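Local coordinates for protein Ceg4 (Legionella pneumophila subsp. pneumophila, PDB 6AOK) that acts as a HAD-like phosphotyrosine phosphatase, a magnesium-binding effector that attenuates the activation of MAPK pathways in eukaryotic cells, at residues F16-G21 against I164-P169; N109-N114 against T137-G142. One frame throughout, in Å; residues are numbered along the deposited sequence.

Interaction 1 (F16-G21 against I164-P169); sequences FTDFDG and ILDDSP. With MG (magnesium ion), chain B.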
loop_
_atom_site.group_PDB
_atom_site.type_symbol
_atom_site.label_atom_id
_atom_site.label_comp_id
_atom_site.label_asym_id
_atom_site.label_seq_id
_atom_site.Cartn_x
_atom_site.Cartn_y
_atom_site.Cartn_z
ATOM N N PHE A 16 -6.669 0.579 5.141
ATOM C CA PHE A 16 -6.785 1.391 3.943
ATOM C C PHE A 16 -5.578 2.287 3.976
ATOM O O PHE A 16 -5.544 3.217 4.794
ATOM C CB PHE A 16 -8.070 2.225 3.937
ATOM C CG PHE A 16 -9.303 1.396 3.794
ATOM C CD1 PHE A 16 -10.081 1.086 4.909
ATOM C CD2 PHE A 16 -9.661 0.890 2.577
ATOM C CE1 PHE A 16 -11.225 0.317 4.772
ATOM C CE2 PHE A 16 -10.748 0.075 2.445
ATOM C CZ PHE A 16 -11.533 -0.209 3.559
ATOM N N THR A 17 -4.610 2.043 3.075
ATOM C CA THR A 17 -3.379 2.817 3.109
ATOM C C THR A 17 -3.115 3.400 1.724
ATOM O O THR A 17 -3.308 2.734 0.698
ATOM C CB THR A 17 -2.181 1.959 3.571
ATOM O OG1 THR A 17 -1.014 2.768 3.600
ATOM C CG2 THR A 17 -1.943 0.821 2.615
ATOM N N ASP A 18 -2.713 4.654 1.701
ATOM C CA ASP A 18 -2.122 5.260 0.517
ATOM C C ASP A 18 -0.813 4.538 0.150
ATOM O O ASP A 18 -0.236 3.798 0.956
ATOM C CB ASP A 18 -1.877 6.757 0.811
ATOM C CG ASP A 18 -1.295 7.500 -0.379
ATOM O OD1 ASP A 18 -1.799 7.318 -1.527
ATOM O OD2 ASP A 18 -0.342 8.276 -0.152
ATOM N N PHE A 19 -0.357 4.735 -1.095
ATOM C CA PHE A 19 0.940 4.182 -1.484
ATOM C C PHE A 19 2.022 5.262 -1.510
ATOM O O PHE A 19 2.885 5.287 -0.617
ATOM C CB PHE A 19 0.836 3.424 -2.839
ATOM C CG PHE A 19 2.132 2.774 -3.252
ATOM C CD1 PHE A 19 2.568 1.605 -2.624
ATOM C CD2 PHE A 19 2.912 3.326 -4.272
ATOM C CE1 PHE A 19 3.761 1.006 -2.981
ATOM C CE2 PHE A 19 4.124 2.721 -4.629
ATOM C CZ PHE A 19 4.535 1.564 -3.989
ATOM N N ASP A 20 1.996 6.174 -2.493
ATOM C CA ASP A 20 3.102 7.122 -2.685
ATOM C C ASP A 20 3.140 8.127 -1.551
ATOM O O ASP A 20 2.159 8.872 -1.359
ATOM C CB ASP A 20 2.941 7.887 -3.997
ATOM C CG ASP A 20 2.969 6.997 -5.204
ATOM O OD1 ASP A 20 4.018 6.342 -5.488
ATOM O OD2 ASP A 20 1.910 6.924 -5.864
ATOM N N GLY A 21 4.287 8.207 -0.854
ATOM C CA GLY A 21 4.439 9.137 0.233
ATOM C C GLY A 21 3.901 8.625 1.555
ATOM O O GLY A 21 4.060 9.291 2.574
ATOM N N ILE A 164 -6.237 3.754 8.735
ATOM C CA ILE A 164 -6.287 4.711 7.629
ATOM C C ILE A 164 -4.983 5.485 7.622
ATOM O O ILE A 164 -4.660 6.144 8.613
ATOM C CB ILE A 164 -7.455 5.689 7.748
ATOM C CG1 ILE A 164 -8.751 4.909 8.005
ATOM C CG2 ILE A 164 -7.535 6.532 6.465
ATOM C CD1 ILE A 164 -9.921 5.792 8.568
ATOM N N LEU A 165 -4.233 5.396 6.514
ATOM C CA LEU A 165 -2.919 6.026 6.426
ATOM C C LEU A 165 -2.866 6.816 5.147
ATOM O O LEU A 165 -3.118 6.254 4.070
ATOM C CB LEU A 165 -1.791 4.990 6.428
ATOM C CG LEU A 165 -1.841 4.157 7.700
ATOM C CD1 LEU A 165 -2.385 2.795 7.339
ATOM C CD2 LEU A 165 -0.487 4.051 8.393
ATOM N N ASP A 166 -2.544 8.104 5.243
ATOM C CA ASP A 166 -2.398 8.890 4.007
ATOM C C ASP A 166 -1.591 10.148 4.301
ATOM O O ASP A 166 -1.801 10.805 5.327
ATOM C CB ASP A 166 -3.770 9.260 3.406
ATOM C CG ASP A 166 -3.720 9.498 1.906
ATOM O OD1 ASP A 166 -2.823 10.249 1.460
ATOM O OD2 ASP A 166 -4.597 8.953 1.155
ATOM N N ASP A 167 -0.667 10.487 3.397
ATOM C CA ASP A 167 0.042 11.740 3.599
ATOM C C ASP A 167 -0.711 12.955 3.068
ATOM O O ASP A 167 -0.317 14.075 3.383
ATOM C CB ASP A 167 1.465 11.703 2.965
ATOM C CG ASP A 167 1.433 11.532 1.429
ATOM O OD1 ASP A 167 0.797 10.569 0.926
ATOM O OD2 ASP A 167 2.010 12.370 0.687
ATOM N N SER A 168 -1.741 12.773 2.272
ATOM C CA SER A 168 -2.510 13.895 1.774
ATOM C C SER A 168 -3.688 14.177 2.705
ATOM O O SER A 168 -4.551 13.319 2.853
ATOM C CB SER A 168 -3.026 13.580 0.368
ATOM O OG SER A 168 -4.199 14.327 0.094
ATOM N N PRO A 169 -3.802 15.359 3.295
ATOM C CA PRO A 169 -4.965 15.614 4.190
ATOM C C PRO A 169 -6.328 15.446 3.526
ATOM O O PRO A 169 -7.264 14.919 4.146
ATOM C CB PRO A 169 -4.742 17.069 4.625
ATOM C CG PRO A 169 -3.282 17.280 4.483
ATOM C CD PRO A 169 -2.837 16.459 3.286
HETATM MG MG MG B . 0.428 9.880 -1.021
HETATM O O HOH W 1 -0.237 9.551 -2.928
HETATM O O HOH W 2 -1.463 10.770 -0.781
HETATM O O HOH W 3 1.369 11.677 -1.612
#
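Asp18 and Asp167 meet at a magnesium ion, to which each gives one carboxylate oxygen: OD2 of Asp18 at 2.0 Å and OD1 of Asp167 at 2.1 Å. The third protein ligand is a backbone atom, the carbonyl O of Asp20, and three waters bring the coordination to six. Sharing the cation brings Asp18 OD2 to 2.8 Å from Asp167 OD1, a pair not hydrogen-bonded but bridged by the metal. Each water is also tied to a carboxylate, donating to Asp18 OD1, Asp166 OD1 or Asp167 OD2, and Asp166 thus acts from the second shell. With chi1 at 63°, Asp167 turns its CG between its own backbone N and carbonyl carbon, which carries the carboxylate in over Gly21 to the metal.

Two backbone hydrogen bonds join the parallel strands leading into the site, Leu165 N to Phe16 O (3.1 Å) and Asp18 N to Leu165 O (2.9 Å), the latter almost straight at 177°. Asp18 and Asp20 lie in the segment that continues strand 13-17 and match the two aspartates of the DxDx(T/V) signature, consistent with the HAD-like family; Asp167 comes from the segment that continues the adjacent strand 161-165, as expected for this Rossmann-like fold.

Among the side chains, the carboxylates of Asp18 and Asp166 lie stacked, their planes only 4° apart, with Asp166 CG 3.5 Å from Asp18 CB. Lys144 forms salt bridges to both, to Asp18 OD1 and Asp166 OD2. Asp166 OD1 also accepts from Ser168 N in an Asx turn that shapes the loop before helix 169-180. Leu165 CB and CD1 pass across Thr17, CB lying 3.7 Å from Thr17 OG1, which donates to the carbonyl O of the next residue, Asp18.

Interaction 2 (N109-N114 against T137-G142); sequences NIVTKN and TILESG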
loop_
_atom_site.group_PDB
_atom_site.type_symbol
_atom_site.label_atom_id
_atom_site.label_comp_id
_atom_site.label_asym_id
_atom_site.label_seq_id
_atom_site.Cartn_x
_atom_site.Cartn_y
_atom_site.Cartn_z
ATOM N N ASN A 109 -5.829 -3.029 1.892
ATOM C CA ASN A 109 -6.301 -2.283 0.734
ATOM C C ASN A 109 -5.366 -1.109 0.542
ATOM O O ASN A 109 -5.261 -0.252 1.420
ATOM C CB ASN A 109 -7.711 -1.745 0.929
ATOM C CG ASN A 109 -8.717 -2.841 1.264
ATOM O OD1 ASN A 109 -9.149 -3.598 0.365
ATOM N ND2 ASN A 109 -9.104 -2.946 2.548
ATOM N N ILE A 110 -4.789 -1.011 -0.632
ATOM C CA ILE A 110 -4.038 0.172 -1.018
ATOM C C ILE A 110 -4.937 1.024 -1.909
ATOM O O ILE A 110 -5.481 0.538 -2.902
ATOM C CB ILE A 110 -2.749 -0.212 -1.748
ATOM C CG1 ILE A 110 -1.857 -1.048 -0.816
ATOM C CG2 ILE A 110 -2.031 1.106 -2.235
ATOM C CD1 ILE A 110 -0.567 -1.573 -1.523
ATOM N N VAL A 111 -5.132 2.277 -1.540
ATOM C CA VAL A 111 -6.049 3.158 -2.251
ATOM C C VAL A 111 -5.213 4.293 -2.816
ATOM O O VAL A 111 -4.557 5.015 -2.061
ATOM C CB VAL A 111 -7.134 3.698 -1.307
ATOM C CG1 VAL A 111 -8.213 4.423 -2.079
ATOM C CG2 VAL A 111 -7.738 2.521 -0.377
ATOM N N THR A 112 -5.238 4.460 -4.129
ATOM C CA THR A 112 -4.137 5.182 -4.726
ATOM C C THR A 112 -4.585 5.891 -6.004
ATOM O O THR A 112 -5.542 5.477 -6.656
ATOM C CB THR A 112 -3.009 4.159 -5.018
ATOM O OG1 THR A 112 -1.872 4.859 -5.431
ATOM C CG2 THR A 112 -3.413 3.158 -6.119
ATOM N N LYS A 113 -3.872 6.915 -6.389
ATOM C CA LYS A 113 -4.007 7.441 -7.747
ATOM C C LYS A 113 -2.868 6.957 -8.639
ATOM O O LYS A 113 -2.756 7.404 -9.805
ATOM C CB LYS A 113 -4.055 8.972 -7.754
ATOM C CG LYS A 113 -5.263 9.556 -7.009
ATOM C CD LYS A 113 -5.073 11.044 -6.653
ATOM C CE LYS A 113 -6.055 11.294 -5.481
ATOM N NZ LYS A 113 -6.032 12.661 -4.972
ATOM N N ASN A 114 -1.996 6.102 -8.094
ATOM C CA ASN A 114 -1.003 5.368 -8.885
ATOM C C ASN A 114 -1.677 4.145 -9.508
ATOM O O ASN A 114 -2.916 4.096 -9.640
ATOM C CB ASN A 114 0.194 4.970 -8.017
ATOM C CG ASN A 114 1.501 4.851 -8.795
ATOM O OD1 ASN A 114 1.550 4.199 -9.851
ATOM N ND2 ASN A 114 2.593 5.459 -8.260
ATOM N N THR A 137 -5.296 -5.722 -2.097
ATOM C CA THR A 137 -6.421 -5.207 -2.889
ATOM C C THR A 137 -6.008 -3.790 -3.253
ATOM O O THR A 137 -5.774 -2.968 -2.375
ATOM C CB THR A 137 -7.732 -5.215 -2.089
ATOM O OG1 THR A 137 -8.117 -6.564 -1.818
ATOM C CG2 THR A 137 -8.912 -4.505 -2.836
ATOM N N ILE A 138 -5.883 -3.510 -4.532
ATOM C CA ILE A 138 -5.398 -2.212 -4.974
ATOM C C ILE A 138 -6.581 -1.520 -5.608
ATOM O O ILE A 138 -7.141 -2.027 -6.598
ATOM C CB ILE A 138 -4.221 -2.351 -5.953
ATOM C CG1 ILE A 138 -3.092 -3.119 -5.258
ATOM C CG2 ILE A 138 -3.701 -0.919 -6.417
ATOM C CD1 ILE A 138 -1.898 -3.373 -6.149
ATOM N N LEU A 139 -6.974 -0.377 -5.024
ATOM C CA LEU A 139 -8.146 0.398 -5.454
ATOM C C LEU A 139 -7.611 1.668 -6.096
ATOM O O LEU A 139 -7.013 2.490 -5.402
ATOM C CB LEU A 139 -9.027 0.703 -4.248
ATOM C CG LEU A 139 -9.476 -0.606 -3.553
ATOM C CD1 LEU A 139 -10.074 -0.301 -2.223
ATOM C CD2 LEU A 139 -10.451 -1.482 -4.435
ATOM N N GLU A 140 -7.799 1.831 -7.413
ATOM C CA GLU A 140 -7.075 2.926 -8.078
ATOM C C GLU A 140 -8.010 3.771 -8.933
ATOM O O GLU A 140 -7.594 4.341 -9.940
ATOM C CB GLU A 140 -5.894 2.404 -8.911
ATOM C CG GLU A 140 -6.256 1.428 -10.018
ATOM C CD GLU A 140 -5.115 1.206 -11.055
ATOM O OE1 GLU A 140 -4.526 0.110 -11.075
ATOM O OE2 GLU A 140 -4.847 2.118 -11.889
ATOM N N SER A 141 -9.248 3.938 -8.502
ATOM C CA SER A 141 -10.161 4.748 -9.297
ATOM C C SER A 141 -9.777 6.227 -9.265
ATOM O O SER A 141 -10.099 6.975 -10.192
ATOM C CB SER A 141 -11.578 4.557 -8.782
ATOM O OG SER A 141 -11.797 5.386 -7.653
ATOM N N GLY A 142 -9.141 6.679 -8.181
ATOM C CA GLY A 142 -8.716 8.046 -8.052
ATOM C C GLY A 142 -9.606 8.844 -7.143
ATOM O O GLY A 142 -9.263 9.970 -6.789
HETATM O O HOH W 4 -8.297 5.622 -5.683
#
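This contact is a parallel strand pairing at one border of the central sheet, where 137-139 belongs to an outermost strand and 109-111 is its inner neighbour. Strand 106-111, helix 116-125 and strand 136-139 form a beta-alpha-beta crossover of the Rossmann-like fold. Within the strands Ile110 N donates to Thr137 O and Leu139 N to Ile110 O; Thr112 N to Leu139 O (2.9 Å) carries the pairing past strand 109-111.

On one sheet face Asn109 lies beside Thr137, its OD1 packing 3.3 Å from Thr137 CB and accepting a hydrogen bond from Arg151. Leu139 CD1 reaches over to Val111 CG2 at 4.1 Å. Beyond the strands, Thr112 CG2 rests against Glu140 CB (3.8 Å), the two side chains running the same way. With chi1 at -172°, Thr112 OG1 accepts from Asn114 N, two residues on, closing an ST turn. A water joins Thr112 O to Gly142 N, and the extended Lys113 brings CE to 3.7 Å from Gly142 O while its NZ pairs with Asp171.

Helix 144-153 packs over the face bearing Val111 and Leu139; helix 116-125 meets Ile110 and Ile138 on the other, and strand 13-17 flanks 109-111 opposite 137-139.

Both interactions belong to one five-stranded parallel sheet ordered 136-139, 106-111, 13-17, 161-165, 189-192, and their centres lie about 10 Å apart. Along the chain, interaction 2 is nested within the span closed by interaction 1. Strands 13-17 and 106-111 are neighbours, so the two contacts join directly through the backbone bond from Thr17 N to Asn109 O. Farther on they meet again where Asn114 ND2 reaches Asp20 OD2 at 2.9 Å, a probable hydrogen bond. The loops of four adjacent strands therefore gather at their C-terminal ends, with magnesium held between the segments continuing 13-17 and 161-165, consistent with the active site of the N-terminal HAD-like phosphatase part of this longer effector.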